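Local atomic coordinates of putative alcohol dehydrogenase (Sinorhizobium meliloti, PDB entry 4J6F), a protein that probably acts as a zinc-binding, NAD(P)-dependent alcohol dehydrogenase of the medium-chain dehydrogenase/reductase type, oxidising alcohols to aldehydes or ketones. Residues A[226-230]-A[231-235]. Sequence-based numbering, arbitrary orientation.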
loop_
_atom_site.group_PDB
_atom_site.type_symbol
_atom_site.label_atom_id
_atom_site.label_comp_id
_atom_site.label_asym_id
_atom_site.label_seq_id
_atom_site.Cartn_x
_atom_site.Cartn_y
_atom_site.Cartn_z
ATOM N N LEU A 226 8.275 -10.917 17.244
ATOM C CA LEU A 226 7.348 -11.635 16.386
ATOM C C LEU A 226 8.003 -12.054 15.069
ATOM O O LEU A 226 7.731 -13.132 14.562
ATOM C CB LEU A 226 6.079 -10.834 16.157
ATOM C CG LEU A 226 5.264 -10.496 17.405
ATOM C CD1 LEU A 226 4.257 -9.426 17.040
ATOM C CD2 LEU A 226 4.543 -11.697 17.981
ATOM N N ALA A 227 8.892 -11.225 14.532
ATOM C CA ALA A 227 9.669 -11.616 13.358
ATOM C C ALA A 227 10.429 -12.927 13.604
ATOM O O ALA A 227 10.406 -13.845 12.773
ATOM C CB ALA A 227 10.637 -10.517 12.969
ATOM N N ARG A 228 11.096 -13.016 14.753
ATOM C CA ARG A 228 11.829 -14.220 15.087
ATOM C C ARG A 228 10.883 -15.412 15.212
ATOM O O ARG A 228 11.168 -16.494 14.710
ATOM C CB ARG A 228 12.617 -14.015 16.371
ATOM C CG ARG A 228 13.869 -13.197 16.183
ATOM C CD ARG A 228 14.838 -13.924 15.272
ATOM N NE ARG A 228 16.040 -13.129 15.056
ATOM C CZ ARG A 228 16.973 -13.391 14.155
ATOM N NH1 ARG A 228 16.859 -14.440 13.353
ATOM N NH2 ARG A 228 18.019 -12.584 14.050
ATOM N N ALA A 229 9.738 -15.180 15.846
ATOM C CA ALA A 229 8.740 -16.220 16.107
ATOM C C ALA A 229 8.261 -16.939 14.858
ATOM O O ALA A 229 7.820 -18.080 14.938
ATOM C CB ALA A 229 7.550 -15.628 16.845
ATOM N N ARG A 230 8.335 -16.267 13.710
ATOM C CA ARG A 230 7.804 -16.821 12.466
ATOM C C ARG A 230 8.933 -17.171 11.483
ATOM O O ARG A 230 8.676 -17.595 10.358
ATOM C CB ARG A 230 6.736 -15.880 11.862
ATOM C CG ARG A 230 7.258 -14.847 10.878
ATOM C CD ARG A 230 6.399 -13.605 10.695
ATOM N NE ARG A 230 5.020 -13.679 11.171
ATOM C CZ ARG A 230 3.940 -13.410 10.435
ATOM N NH1 ARG A 230 4.056 -13.080 9.159
ATOM N NH2 ARG A 230 2.730 -13.470 10.981
ATOM N N GLY A 231 10.180 -17.005 11.927
ATOM C CA GLY A 231 11.349 -17.417 11.146
ATOM C C GLY A 231 11.977 -16.327 10.294
ATOM O O GLY A 231 12.833 -16.602 9.452
ATOM N N ALA A 232 11.557 -15.086 10.510
ATOM C CA ALA A 232 12.079 -13.957 9.752
ATOM C C ALA A 232 13.291 -13.328 10.423
ATOM O O ALA A 232 13.567 -13.575 11.598
ATOM C CB ALA A 232 10.989 -12.920 9.549
ATOM N N VAL A 233 14.000 -12.499 9.662
ATOM C CA VAL A 233 15.211 -11.836 10.137
ATOM C C VAL A 233 14.964 -10.326 10.319
ATOM O O VAL A 233 14.796 -9.594 9.336
ATOM C CB VAL A 233 16.412 -12.102 9.180
ATOM C CG1 VAL A 233 17.724 -11.678 9.822
ATOM C CG2 VAL A 233 16.494 -13.576 8.795
ATOM N N PRO A 234 14.919 -9.858 11.581
ATOM C CA PRO A 234 14.742 -8.432 11.865
ATOM C C PRO A 234 16.059 -7.684 11.975
ATOM O O PRO A 234 17.042 -8.215 12.508
ATOM C CB PRO A 234 14.045 -8.433 13.227
ATOM C CG PRO A 234 14.495 -9.698 13.883
ATOM C CD PRO A 234 14.934 -10.663 12.813
ATOM N N ILE A 235 16.062 -6.456 11.465
ATOM C CA ILE A 235 17.180 -5.532 11.631
ATOM C C ILE A 235 16.628 -4.261 12.253
ATOM O O ILE A 235 15.793 -3.576 11.652
ATOM C CB ILE A 235 17.868 -5.196 10.289
ATOM C CG1 ILE A 235 18.581 -6.422 9.738
ATOM C CG2 ILE A 235 18.877 -4.068 10.456
ATOM C CD1 ILE A 235 19.054 -6.232 8.323
#
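Ala227 meets the outgoing chain at two levels. Its CB lies 4.0 Å from Pro234 CB and 4.2 Å from Ala232 CB, a small apolar contact between the last helical turn and the residues leading into and opening the strand. Its carbonyl O accepts a hydrogen bond from Ala232 N at 2.8 Å, the donor tilted 31° from the carbonyl plane. Arg228 runs across the Pro234 ring at about a right angle. With CG anti to the carbonyl carbon (chi1 -77°) and a further bend at chi2, the chain swings toward the strand, and Pro234 CD lies over one face of the guanidinium, offset toward its rim, 3.5 Å from Arg228 NE. The same group donates through NE to Gly250 O and through NH2 to Gln252 OE1; an alanine here would probably remove the packing on Pro234 CD and leave both oxygens without these donors. Arg228 O also accepts a hydrogen bond from Gly231 N at 3.0 Å, from well above the carbonyl plane. Together with the Ala232 bond and the positive phi of Gly231 (95°), this defines a Schellman motif. Arg230 sends its guanidinium away from the turn to a salt bridge with Glu200 and a hydrogen bond to Leu204 O. The turn thus links helix 218-229 to strand 233-238 in a beta-alpha-beta unit of the Rossmann-type parallel sheet, where Ala227 and Pro234 both pack on Val210 of strand 209-212, and Arg230 touches helices 189-201 and 333-344.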